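Local coordinates for protein dihydropteroate synthase 2 (Mycobacterium tuberculosis, PDB 2VP8) that seems to lack dihydropteroate synthase activity and probably plays no part in folate metabolism, yet can probably bind the sulfone inhibitor dapsone, at residues 39-44 / 297-302; 30-35 / 283-288; 214-219 / 242-247. All coordinates share one frame; numbering follows the deposited sequence.

Contact 1 (39-44 / 297-302); sequences GDRALI and VLEMVA
The guanidinium of Arg41, whose chain runs across Leu298 of helix 291-306, has Ile44 CD1 over one face, 3.7 Å above its plane and off-centre, while Leu43 CA lies in plane at its edge. Also in that plane is the carbonyl of Ala42, bonded from Arg41 NH1 to Ala42 O at 2.9 Å (N-H...O 156°). Asp80 forms a salt bridge with the same NH1, and Gly78 O takes NH2; these partners together fix the rotation of the flat group. The setting is the TIM barrel of the pterin-binding family: the residues that lead into its first strand, 43-49, rest on the last long helix of the chain.

Along the aliphatic part of Arg41 the contact is apolar. Arg41 CG sits between the backbone N and the carbonyl carbon (chi1 60°), and from there the chain extends to NE, meeting Leu298 at about a right angle with Arg41 CD 4.1 Å from Leu298 CB. Leu298 extends its CD1 branch to Ala42 CB at 4.0 Å, at the end of the loop, and to Ile44 CG1 at 3.9 Å, in strand 43-49. One turn further along the helix, the methyl of Ala302 faces the carbonyl O of Asp40. Thr275 and Ala279 of helix 267-280 and Phe286 of the adjacent strand also pack on Leu298. On another flank of the helix, Val297 and Met300 pack on Glu269 and Gly270 of the second subunit.

On the more exposed side the charges of Arg41 and Glu299 do not meet directly. Glu299 OE2 is held in a salt bridge by Arg295, and a water links it to Arg41, accepting from NE at 3.0 Å and donating to Glu299 OE2 at 2.7 Å.

Contact 2 (30-35 / 283-288); sequences STLCGR and ARMFRV
Leu32 and Arg284 run alongside each other, pointing opposite ways, and where they overlap lies the closest part of a sparse contact: Leu32 CG comes to 3.9 Å from Arg284 NH2. The backbones stay far apart, with Leu32 CA 10.5 Å from Arg284 CA even at their nearest, so the gap is spanned mainly by the side chains of Arg284, Met285 and Leu32. Arg284 does most of the reaching. Its CG stands opposite the backbone N, and a bend at chi2 (90°) turns the guanidinium toward strand 30-32.

Deeper in, Leu32 offers its CD1 branch to the thioether of Met285, with Leu32 CD1 4.5 Å from Met285 SD. The methyl CE of Met285 continues inward to Leu215 and Leu247, so the leucine meets the outer end of an apolar cluster inside the barrel. Strand 30-32 is one arm of an N-terminal beta hairpin that lies over the end of the (beta/alpha)8 barrel at which strand 285-288 begins. A type I' turn from Leu32 to Arg35 reverses the chain, with positive phi at both Cys33 and Gly34 (44° and 71°). It is closed by a reciprocal pair of backbone bonds, Leu32 N to Arg35 O at 3.0 Å and Arg35 N to Leu32 O at 2.8 Å.

Toward solvent the contact is more polar and buries little surface. Thr31, which is exposed, has its CB turned away from segment 283-288 and meets Arg284 through its carbonyl: Thr31 O lies at the edge of the Arg284 guanidinium, near its plane, but 4.0 Å from NH2, too far for a bond. Ser30 contributes little more than its methylene, Ser30 CB standing obliquely to the guanidinium at 4.4 Å from Arg284 NH2. Arg284 is itself partly exposed here, its aliphatic part lying against Pro245.

Contact 3 (214-219 / 242-247); sequences VLIDPA and TGWPVL. With EDO (1,2-ethanediol), chain F.
Two backbone hydrogen bonds join Ile216 to the residues flanking Val246, the pattern of a parallel beta bridge. Ile216 N donates to Pro245 O at 2.8 Å and Leu247 N donates to Ile216 O at 2.7 Å, both nearly linear. A CA-H...O contact from Val246 CA to Ile216 O, 3.4 Å long, gives that carbonyl a second, weaker partner.

The apolar contacts spread from the same residue. Ile216 has CG1 between its backbone N and carbonyl carbon (chi1 63°), which sends both CG1 and CG2 against Trp244 CB, while the terminal CD1 reaches Val246 CG2 at 3.9 Å and also touches Thr242 OG1, a hydroxyl bonded to Leu239 O. The six-membered ring of Trp244 approaches Val214 obliquely, with Trp244 CZ3 3.9 Å from Val214 CB. Leu215 meets Pro245 at about a right angle, CG against CB, and Pro218 CD rests on Val246 CG1.

Polar contacts are few. Asp217 OD2 is hydrogen-bonded to His220 ND1, a histidine probably characteristic of family members without synthase activity. One 1,2-ethanediol molecule, probably from the crystallisation liquor, places O2 over one face of the Trp244 ring, 3.3 Å above the plane and away from its centre, and O1 makes a weak bond to Gly243 O.

The bridge closes the TIM barrel between strands 214-217 and 247-248, while the other edge of strand 214-217 pairs with strand 162-166 and Val246 bonds onward to Arg284. Outside the barrel, Trp244 is packed against Thr198, Ala201 and Val205 of helix 186-207, and Leu239 of helix 236-241 lies against Pro218 and Val246.

In the fold
Contact 3 is core, contacts 1 and 2 only partly buried, and all three reach the same barrel sheet. Contacts 1 and 2 meet along neighbouring strands: Leu43 pairs its backbone with Arg284 and Phe286, joining strands 43-49 and 285-288, and strand 285-288 leads into the helix used by contact 1. Contacts 2 and 3 meet through backbone bonds from Arg284 and Met285 to Val246. Contacts 1 and 3, with centres about 17 Å apart, do not touch. Chemistry follows place: contact 3 combines backbone bonds with buried apolar packing, apolar packing with a water-bridged polar side joins loop to helix in contact 1, and contact 2 relies on loose side-chain packing.

Contact 1 (39-44 / 297-302)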
# COMPACT_ATOMS: atom_id res chain seq x y z
N GLY B 39 0.12 -18.79 -7.54
CA GLY B 39 -1.00 -18.51 -8.45
C GLY B 39 -2.07 -17.57 -7.90
O GLY B 39 -2.93 -17.11 -8.64
N ASP B 40 -1.99 -17.27 -6.61
CA ASP B 40 -3.02 -16.49 -5.91
C ASP B 40 -2.51 -15.12 -5.45
O ASP B 40 -3.08 -14.51 -4.54
CB ASP B 40 -3.57 -17.29 -4.72
CG ASP B 40 -2.48 -17.66 -3.71
OD1 ASP B 40 -1.27 -17.62 -4.06
OD2 ASP B 40 -2.83 -18.00 -2.56
N ARG B 41 -1.43 -14.65 -6.07
CA ARG B 41 -0.83 -13.34 -5.77
C ARG B 41 0.27 -13.01 -6.77
O ARG B 41 0.71 -13.89 -7.53
CB ARG B 41 -0.26 -13.29 -4.35
CG ARG B 41 0.84 -14.31 -4.08
CD ARG B 41 1.69 -13.93 -2.88
NE ARG B 41 2.55 -15.03 -2.43
CZ ARG B 41 3.68 -15.40 -3.03
NH1 ARG B 41 4.12 -14.74 -4.11
NH2 ARG B 41 4.38 -16.42 -2.55
N ALA B 42 0.71 -11.75 -6.76
CA ALA B 42 1.89 -11.32 -7.46
C ALA B 42 3.12 -12.07 -6.92
O ALA B 42 3.13 -12.53 -5.77
CB ALA B 42 2.07 -9.83 -7.31
N LEU B 43 4.15 -12.19 -7.75
CA LEU B 43 5.29 -13.02 -7.42
C LEU B 43 6.40 -12.25 -6.77
O LEU B 43 6.50 -11.03 -6.95
CB LEU B 43 5.83 -13.71 -8.67
CG LEU B 43 4.80 -14.35 -9.58
CD1 LEU B 43 5.50 -14.86 -10.84
CD2 LEU B 43 4.05 -15.45 -8.83
N ILE B 44 7.24 -12.97 -6.04
CA ILE B 44 8.38 -12.41 -5.32
C ILE B 44 9.70 -12.95 -5.87
O ILE B 44 9.91 -14.17 -5.93
CB ILE B 44 8.32 -12.75 -3.83
CG1 ILE B 44 6.98 -12.30 -3.23
CG2 ILE B 44 9.52 -12.14 -3.09
CD1 ILE B 44 6.65 -12.97 -1.90
N VAL B 297 2.08 -8.33 2.14
CA VAL B 297 1.44 -7.21 1.46
C VAL B 297 0.68 -7.71 0.23
O VAL B 297 -0.51 -7.44 0.09
CB VAL B 297 2.48 -6.13 1.06
CG1 VAL B 297 1.89 -5.19 0.02
CG2 VAL B 297 2.94 -5.36 2.29
N LEU B 298 1.36 -8.47 -0.62
CA LEU B 298 0.77 -9.06 -1.82
C LEU B 298 -0.41 -9.98 -1.53
O LEU B 298 -1.33 -10.08 -2.34
CB LEU B 298 1.83 -9.85 -2.59
CG LEU B 298 3.08 -9.04 -2.94
CD1 LEU B 298 4.01 -9.89 -3.77
CD2 LEU B 298 2.70 -7.76 -3.68
N GLU B 299 -0.37 -10.66 -0.39
CA GLU B 299 -1.50 -11.47 0.05
C GLU B 299 -2.71 -10.59 0.37
O GLU B 299 -3.85 -10.94 0.05
CB GLU B 299 -1.10 -12.34 1.24
CG GLU B 299 -0.24 -13.52 0.86
CD GLU B 299 0.29 -14.33 2.05
OE1 GLU B 299 0.04 -13.96 3.22
OE2 GLU B 299 0.98 -15.34 1.80
N MET B 300 -2.46 -9.45 0.99
CA MET B 300 -3.54 -8.56 1.40
C MET B 300 -4.18 -7.91 0.17
O MET B 300 -5.41 -7.83 0.07
CB MET B 300 -3.01 -7.53 2.40
CG MET B 300 -4.02 -6.51 2.88
SD MET B 300 -5.54 -7.18 3.57
CE MET B 300 -5.01 -7.83 5.15
N VAL B 301 -3.33 -7.46 -0.76
CA VAL B 301 -3.78 -6.90 -2.03
C VAL B 301 -4.63 -7.94 -2.75
O VAL B 301 -5.76 -7.65 -3.20
CB VAL B 301 -2.59 -6.49 -2.92
CG1 VAL B 301 -3.07 -6.00 -4.29
CG2 VAL B 301 -1.78 -5.39 -2.23
N ALA B 302 -4.11 -9.15 -2.83
CA ALA B 302 -4.83 -10.24 -3.47
C ALA B 302 -6.18 -10.52 -2.78
O ALA B 302 -7.19 -10.70 -3.47
CB ALA B 302 -3.97 -11.48 -3.53
O HOH W 1 1.04 -16.81 -0.51

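Contact 2 (30-35 / 283-288)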
# COMPACT_ATOMS: atom_id res chain seq x y z
N SER B 30 0.36 -20.91 -10.86
CA SER B 30 0.83 -20.56 -12.20
C SER B 30 2.23 -21.14 -12.49
O SER B 30 2.89 -21.70 -11.61
CB SER B 30 0.86 -19.03 -12.37
OG SER B 30 -0.36 -18.53 -12.88
N THR B 31 2.66 -21.02 -13.75
CA THR B 31 4.02 -21.33 -14.14
C THR B 31 4.67 -20.12 -14.79
O THR B 31 4.08 -19.49 -15.67
CB THR B 31 4.09 -22.52 -15.12
OG1 THR B 31 3.25 -22.25 -16.25
CG2 THR B 31 3.65 -23.82 -14.46
N LEU B 32 5.88 -19.78 -14.35
CA LEU B 32 6.73 -18.83 -15.06
C LEU B 32 7.98 -19.58 -15.47
O LEU B 32 8.55 -20.32 -14.66
CB LEU B 32 7.10 -17.65 -14.17
CG LEU B 32 7.13 -16.23 -14.74
CD1 LEU B 32 8.18 -15.43 -14.00
CD2 LEU B 32 7.37 -16.16 -16.25
N CYS B 33 8.41 -19.39 -16.71
CA CYS B 33 9.56 -20.11 -17.29
C CYS B 33 9.54 -21.59 -16.95
O CYS B 33 10.57 -22.16 -16.58
CB CYS B 33 10.89 -19.48 -16.84
SG CYS B 33 11.08 -17.73 -17.23
N GLY B 34 8.38 -22.22 -17.06
CA GLY B 34 8.23 -23.65 -16.81
C GLY B 34 8.37 -24.09 -15.36
O GLY B 34 8.41 -25.29 -15.08
N ARG B 35 8.43 -23.13 -14.44
CA ARG B 35 8.56 -23.44 -13.02
C ARG B 35 7.31 -23.07 -12.22
O ARG B 35 6.69 -22.03 -12.47
CB ARG B 35 9.76 -22.71 -12.41
CG ARG B 35 11.09 -22.99 -13.09
CD ARG B 35 11.54 -24.40 -12.86
NE ARG B 35 12.81 -24.65 -13.50
CZ ARG B 35 13.31 -25.86 -13.71
NH1 ARG B 35 12.63 -26.93 -13.33
NH2 ARG B 35 14.48 -25.98 -14.30
N ALA B 283 1.10 -5.29 -11.42
CA ALA B 283 2.50 -5.70 -11.49
C ALA B 283 2.60 -7.21 -11.20
O ALA B 283 1.92 -7.71 -10.30
CB ALA B 283 3.33 -4.90 -10.49
N ARG B 284 3.42 -7.93 -11.95
CA ARG B 284 3.46 -9.38 -11.78
C ARG B 284 4.49 -9.84 -10.72
O ARG B 284 4.25 -10.82 -10.00
CB ARG B 284 3.69 -10.08 -13.12
CG ARG B 284 3.83 -11.60 -13.03
CD ARG B 284 2.50 -12.36 -13.17
NE ARG B 284 2.71 -13.82 -13.20
CZ ARG B 284 3.11 -14.53 -14.26
NH1 ARG B 284 3.34 -13.93 -15.44
NH2 ARG B 284 3.26 -15.85 -14.17
N MET B 285 5.61 -9.12 -10.63
CA MET B 285 6.73 -9.58 -9.81
C MET B 285 7.39 -8.44 -9.04
O MET B 285 7.39 -7.30 -9.49
CB MET B 285 7.76 -10.30 -10.68
CG MET B 285 8.74 -11.15 -9.92
SD MET B 285 9.50 -12.42 -10.95
CE MET B 285 10.81 -11.45 -11.65
N PHE B 286 7.97 -8.78 -7.89
CA PHE B 286 8.63 -7.81 -7.04
C PHE B 286 9.99 -8.33 -6.58
O PHE B 286 10.09 -9.40 -5.96
CB PHE B 286 7.75 -7.48 -5.84
CG PHE B 286 6.54 -6.66 -6.19
CD1 PHE B 286 5.35 -7.27 -6.53
CD2 PHE B 286 6.61 -5.27 -6.19
CE1 PHE B 286 4.24 -6.53 -6.88
CE2 PHE B 286 5.49 -4.51 -6.53
CZ PHE B 286 4.30 -5.15 -6.88
N ARG B 287 11.02 -7.56 -6.88
CA ARG B 287 12.38 -7.88 -6.47
C ARG B 287 12.67 -7.29 -5.09
O ARG B 287 12.67 -6.07 -4.92
CB ARG B 287 13.38 -7.35 -7.50
CG ARG B 287 14.75 -7.98 -7.41
CD ARG B 287 15.60 -7.47 -8.55
NE ARG B 287 16.92 -8.08 -8.56
CZ ARG B 287 18.05 -7.42 -8.37
NH1 ARG B 287 18.02 -6.11 -8.17
NH2 ARG B 287 19.21 -8.06 -8.40
N VAL B 288 12.94 -8.16 -4.13
CA VAL B 288 13.09 -7.76 -2.74
C VAL B 288 14.24 -8.48 -2.05
O VAL B 288 14.71 -9.52 -2.52
CB VAL B 288 11.78 -8.00 -1.92
CG1 VAL B 288 10.60 -7.33 -2.57
CG2 VAL B 288 11.49 -9.46 -1.75

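Contact 3 (214-219 / 242-247)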
# COMPACT_ATOMS: atom_id res chain seq x y z
N VAL B 214 9.56 -13.36 -21.14
CA VAL B 214 10.07 -11.99 -21.07
C VAL B 214 9.30 -11.17 -20.04
O VAL B 214 8.07 -11.10 -20.10
CB VAL B 214 10.00 -11.27 -22.43
CG1 VAL B 214 10.55 -9.85 -22.30
CG2 VAL B 214 10.75 -12.03 -23.51
N LEU B 215 10.02 -10.56 -19.11
CA LEU B 215 9.45 -9.63 -18.14
C LEU B 215 10.02 -8.24 -18.39
O LEU B 215 11.14 -8.10 -18.89
CB LEU B 215 9.77 -10.09 -16.71
CG LEU B 215 9.12 -11.37 -16.17
CD1 LEU B 215 9.79 -12.65 -16.70
CD2 LEU B 215 9.14 -11.37 -14.66
N ILE B 216 9.25 -7.20 -18.06
CA ILE B 216 9.75 -5.83 -18.21
C ILE B 216 9.92 -5.14 -16.87
O ILE B 216 9.07 -5.25 -15.99
CB ILE B 216 8.90 -4.96 -19.18
CG1 ILE B 216 7.47 -4.77 -18.67
CG2 ILE B 216 8.94 -5.54 -20.61
CD1 ILE B 216 6.73 -3.60 -19.32
N ASP B 217 11.04 -4.45 -16.73
CA ASP B 217 11.38 -3.76 -15.49
C ASP B 217 11.61 -2.27 -15.78
O ASP B 217 12.75 -1.83 -15.93
CB ASP B 217 12.61 -4.42 -14.86
CG ASP B 217 13.09 -3.70 -13.62
OD1 ASP B 217 12.35 -2.86 -13.07
OD2 ASP B 217 14.22 -3.99 -13.19
N PRO B 218 10.52 -1.50 -15.84
CA PRO B 218 10.52 -0.11 -16.29
C PRO B 218 11.14 0.89 -15.31
O PRO B 218 11.58 1.95 -15.74
CB PRO B 218 9.03 0.20 -16.46
CG PRO B 218 8.33 -1.12 -16.37
CD PRO B 218 9.16 -1.92 -15.46
N ALA B 219 11.17 0.56 -14.03
CA ALA B 219 11.63 1.52 -13.03
C ALA B 219 12.83 1.06 -12.22
O ALA B 219 12.95 1.39 -11.03
CB ALA B 219 10.47 1.92 -12.10
N THR B 242 0.61 -2.71 -21.14
CA THR B 242 1.42 -3.07 -22.31
C THR B 242 1.30 -4.56 -22.63
O THR B 242 1.51 -4.97 -23.77
CB THR B 242 2.92 -2.73 -22.14
OG1 THR B 242 3.49 -3.54 -21.10
CG2 THR B 242 3.12 -1.25 -21.81
N GLY B 243 0.95 -5.35 -21.62
CA GLY B 243 0.72 -6.78 -21.79
C GLY B 243 1.89 -7.65 -21.38
O GLY B 243 1.76 -8.87 -21.30
N TRP B 244 3.04 -7.01 -21.12
CA TRP B 244 4.22 -7.70 -20.60
C TRP B 244 4.15 -7.76 -19.08
O TRP B 244 3.70 -6.81 -18.43
CB TRP B 244 5.49 -6.96 -21.01
CG TRP B 244 5.69 -6.86 -22.50
CD1 TRP B 244 5.49 -5.76 -23.27
CD2 TRP B 244 6.13 -7.90 -23.38
NE1 TRP B 244 5.77 -6.04 -24.58
CE2 TRP B 244 6.16 -7.35 -24.68
CE3 TRP B 244 6.48 -9.24 -23.20
CZ2 TRP B 244 6.55 -8.10 -25.79
CZ3 TRP B 244 6.87 -9.98 -24.31
CH2 TRP B 244 6.90 -9.41 -25.59
N PRO B 245 4.59 -8.89 -18.49
CA PRO B 245 4.64 -8.96 -17.03
C PRO B 245 5.55 -7.85 -16.51
O PRO B 245 6.62 -7.61 -17.07
CB PRO B 245 5.26 -10.33 -16.75
CG PRO B 245 5.03 -11.10 -17.99
CD PRO B 245 5.07 -10.13 -19.12
N VAL B 246 5.12 -7.16 -15.47
CA VAL B 246 5.90 -6.05 -14.95
C VAL B 246 6.63 -6.46 -13.67
O VAL B 246 6.03 -7.02 -12.74
CB VAL B 246 5.03 -4.79 -14.75
CG1 VAL B 246 5.76 -3.73 -13.93
CG2 VAL B 246 4.59 -4.22 -16.10
N LEU B 247 7.94 -6.19 -13.67
CA LEU B 247 8.79 -6.40 -12.52
C LEU B 247 9.04 -5.07 -11.84
O LEU B 247 9.41 -4.09 -12.49
CB LEU B 247 10.11 -7.06 -12.93
CG LEU B 247 11.20 -7.24 -11.86
CD1 LEU B 247 10.72 -8.05 -10.66
CD2 LEU B 247 12.46 -7.86 -12.42
C1 EDO F . 1.96 -10.56 -25.13
O1 EDO F . 2.87 -10.72 -24.03
C2 EDO F . 1.89 -9.10 -25.56
O2 EDO F . 3.21 -8.58 -25.78